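Local coordinates for protein TatD-related deoxyribonuclease (Thermotoga maritima, PDB 1J6O) that probably acts as a metal-dependent DNA nuclease of the TatD family, hydrolysing ester bonds in DNA, at residues A[202-206]-A[207-211]. Residues are numbered along the deposited sequence; the frame is centred on the assembly and turned at random.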
ATOM      1  N   LYS A 202      -8.628  -6.508  15.436  1.00 22.43           N
ATOM      2  CA  LYS A 202      -8.615  -7.290  16.668  1.00 24.29           C
ATOM      3  C   LYS A 202      -8.545  -8.802  16.408  1.00 23.80           C
ATOM      4  O   LYS A 202      -7.810  -9.528  17.089  1.00 23.81           O
ATOM      5  CB  LYS A 202      -9.855  -6.944  17.504  1.00 24.87           C
ATOM      6  CG  LYS A 202      -9.776  -7.365  18.976  1.00 27.29           C
ATOM      7  CD  LYS A 202     -10.857  -6.650  19.795  1.00 28.94           C
ATOM      8  CE  LYS A 202     -10.904  -7.140  21.253  1.00 29.85           C
ATOM      9  NZ  LYS A 202     -11.945  -6.407  22.068  1.00 29.07           N
ATOM     10  N   ARG A 203      -9.300  -9.257  15.416  1.00 24.07           N
ATOM     11  CA  ARG A 203      -9.353 -10.675  15.043  1.00 25.08           C
ATOM     12  C   ARG A 203      -8.140 -11.169  14.283  1.00 24.07           C
ATOM     13  O   ARG A 203      -7.695 -12.306  14.467  1.00 22.83           O
ATOM     14  CB  ARG A 203     -10.571 -10.954  14.151  1.00 26.65           C
ATOM     15  CG  ARG A 203     -11.932 -10.547  14.712  1.00 31.24           C
ATOM     16  CD  ARG A 203     -12.443 -11.526  15.750  1.00 34.67           C
ATOM     17  NE  ARG A 203     -12.742 -12.845  15.181  1.00 37.72           N
ATOM     18  CZ  ARG A 203     -13.719 -13.089  14.307  1.00 39.54           C
ATOM     19  NH1 ARG A 203     -14.506 -12.108  13.881  1.00 40.39           N
ATOM     20  NH2 ARG A 203     -13.923 -14.324  13.869  1.00 40.28           N
ATOM     21  N   VAL A 204      -7.602 -10.321  13.415  1.00 22.80           N
ATOM     22  CA  VAL A 204      -6.446 -10.700  12.616  1.00 20.58           C
ATOM     23  C   VAL A 204      -5.105 -10.688  13.344  1.00 19.89           C
ATOM     24  O   VAL A 204      -4.275 -11.574  13.143  1.00 18.93           O
ATOM     25  CB  VAL A 204      -6.359  -9.806  11.362  1.00 21.88           C
ATOM     26  CG1 VAL A 204      -5.100 -10.114  10.587  1.00 20.99           C
ATOM     27  CG2 VAL A 204      -7.599 -10.047  10.483  1.00 21.47           C
ATOM     28  N   GLY A 205      -4.873  -9.675  14.167  1.00 19.46           N
ATOM     29  CA  GLY A 205      -3.615  -9.639  14.875  1.00 18.00           C
ATOM     30  C   GLY A 205      -2.461  -9.038  14.096  1.00 17.60           C
ATOM     31  O   GLY A 205      -2.554  -8.799  12.890  1.00 17.87           O
ATOM     32  N   LEU A 206      -1.348  -8.844  14.794  1.00 16.90           N
ATOM     33  CA  LEU A 206      -0.158  -8.263  14.205  1.00 15.42           C
ATOM     34  C   LEU A 206       0.628  -9.032  13.158  1.00 16.02           C
ATOM     35  O   LEU A 206       1.391  -8.435  12.413  1.00 13.57           O
ATOM     36  CB  LEU A 206       0.801  -7.833  15.317  1.00 15.92           C
ATOM     37  CG  LEU A 206       0.327  -6.691  16.235  1.00 16.91           C
ATOM     38  CD1 LEU A 206       1.420  -6.410  17.257  1.00 17.08           C
ATOM     39  CD2 LEU A 206       0.062  -5.413  15.438  1.00 17.35           C
ATOM     40  N   GLU A 207       0.459 -10.345  13.078  1.00 15.54           N
ATOM     41  CA  GLU A 207       1.208 -11.108  12.098  1.00 15.79           C
ATOM     42  C   GLU A 207       0.783 -10.827  10.655  1.00 14.41           C
ATOM     43  O   GLU A 207       1.536 -11.089   9.715  1.00 11.53           O
ATOM     44  CB  GLU A 207       1.031 -12.606  12.380  1.00 19.08           C
ATOM     45  CG  GLU A 207       1.970 -13.500  11.614  1.00 23.82           C
ATOM     46  CD  GLU A 207       1.687 -14.983  11.836  1.00 27.64           C
ATOM     47  OE1 GLU A 207       1.335 -15.364  12.977  1.00 29.23           O
ATOM     48  OE2 GLU A 207       1.833 -15.763  10.867  1.00 29.62           O
ATOM     49  N   TYR A 208      -0.392 -10.244  10.474  1.00 11.15           N
ATOM     50  CA  TYR A 208      -0.861  -9.984   9.115  1.00 11.33           C
ATOM     51  C   TYR A 208      -1.136  -8.555   8.700  1.00 10.21           C
ATOM     52  O   TYR A 208      -1.841  -8.329   7.730  1.00 11.38           O
ATOM     53  CB  TYR A 208      -2.123 -10.811   8.885  1.00 13.97           C
ATOM     54  CG  TYR A 208      -1.879 -12.274   9.142  1.00 16.24           C
ATOM     55  CD1 TYR A 208      -0.958 -12.977   8.371  1.00 17.20           C
ATOM     56  CD2 TYR A 208      -2.506 -12.935  10.197  1.00 17.47           C
ATOM     57  CE1 TYR A 208      -0.647 -14.311   8.643  1.00 21.33           C
ATOM     58  CE2 TYR A 208      -2.199 -14.285  10.482  1.00 20.86           C
ATOM     59  CZ  TYR A 208      -1.267 -14.951   9.697  1.00 20.63           C
ATOM     60  OH  TYR A 208      -0.922 -16.259   9.945  1.00 26.01           O
ATOM     61  N   ILE A 209      -0.571  -7.590   9.394  1.00 11.02           N
ATOM     62  CA  ILE A 209      -0.843  -6.217   9.001  1.00 11.69           C
ATOM     63  C   ILE A 209       0.381  -5.316   8.859  1.00 10.81           C
ATOM     64  O   ILE A 209       1.412  -5.552   9.476  1.00  8.91           O
ATOM     65  CB  ILE A 209      -1.760  -5.533  10.029  1.00 13.20           C
ATOM     66  CG1 ILE A 209      -1.086  -5.539  11.389  1.00 14.70           C
ATOM     67  CG2 ILE A 209      -3.108  -6.281  10.156  1.00 15.12           C
ATOM     68  CD1 ILE A 209      -1.804  -4.718  12.438  1.00 20.55           C
ATOM     69  N   VAL A 210       0.262  -4.305   7.997  1.00  6.49           N
ATOM     70  CA  VAL A 210       1.340  -3.351   7.810  1.00  6.74           C
ATOM     71  C   VAL A 210       0.616  -2.013   7.920  1.00  8.19           C
ATOM     72  O   VAL A 210      -0.614  -1.953   7.770  1.00  7.91           O
ATOM     73  CB  VAL A 210       2.048  -3.429   6.457  1.00  6.73           C
ATOM     74  CG1 VAL A 210       2.980  -4.631   6.443  1.00  5.57           C
ATOM     75  CG2 VAL A 210       1.011  -3.442   5.320  1.00  4.89           C
ATOM     76  N   LEU A 211       1.356  -0.953   8.218  1.00  6.38           N
ATOM     77  CA  LEU A 211       0.748   0.371   8.352  1.00  7.10           C
ATOM     78  C   LEU A 211       0.859   1.145   7.052  1.00  9.59           C
ATOM     79  O   LEU A 211       1.710   0.848   6.197  1.00  8.48           O
ATOM     80  CB  LEU A 211       1.493   1.185   9.404  1.00  8.56           C
ATOM     81  CG  LEU A 211       1.793   0.534  10.749  1.00 11.43           C
ATOM     82  CD1 LEU A 211       2.855   1.373  11.463  1.00 11.88           C
ATOM     83  CD2 LEU A 211       0.507   0.444  11.584  1.00 13.64           C
TER
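Val-204 and Ile-209, the last residue of helix 195-204 and the first of strand 209-211, face each other across the short loop that finishes a beta-alpha-beta unit of the TIM-barrel fold, and they illustrate how such a turn is filled from within. Gly-205 ends the helix with a positive phi of 84°, a conformation in which any CB would press on the carbonyl O of Val-204. The chain then doubles back through Leu-206 and Glu-207, and Tyr-208 and Val-210 pair by their backbones with strand 181-185.

Ile-209 can be followed outward from CB, which points back at the loop. There the side chain forks. CG2 passes beside Gly-205 O at 3.8 Å and looks toward Val-204 CG1, a looser apolar contact of 4.3 Å. The other branch begins at CG1, held between the backbone N and the carbonyl carbon (chi1 60°), where it lies 3.9 Å from Leu-206 O. Its tip, CD1, meets Leu-206 CD2 at 3.6 Å, the two side chains crossing at a slant. Replacing Ile-209 with an alanine would probably leave Leu-206 CD2 without this neighbour and open a gap beneath the loop, because both branches would be gone.

Leu-206 also reaches Leu-244, Val-251 and Ala-254, so this tip contact continues into packing against the helices 233-244 and 248-264. On the helix side, Val-204 sends CG1 anti to its own N (chi1 175°) and against Tyr-208 CB at 3.5 Å, while Ile-177 of helix 170-179 touches both residues. The Tyr-208 ring has Glu-207 CB 4.0 Å above the centre of one face, and at its edge, near the ring plane, CD2 comes within 3.7 Å of Val-204 O.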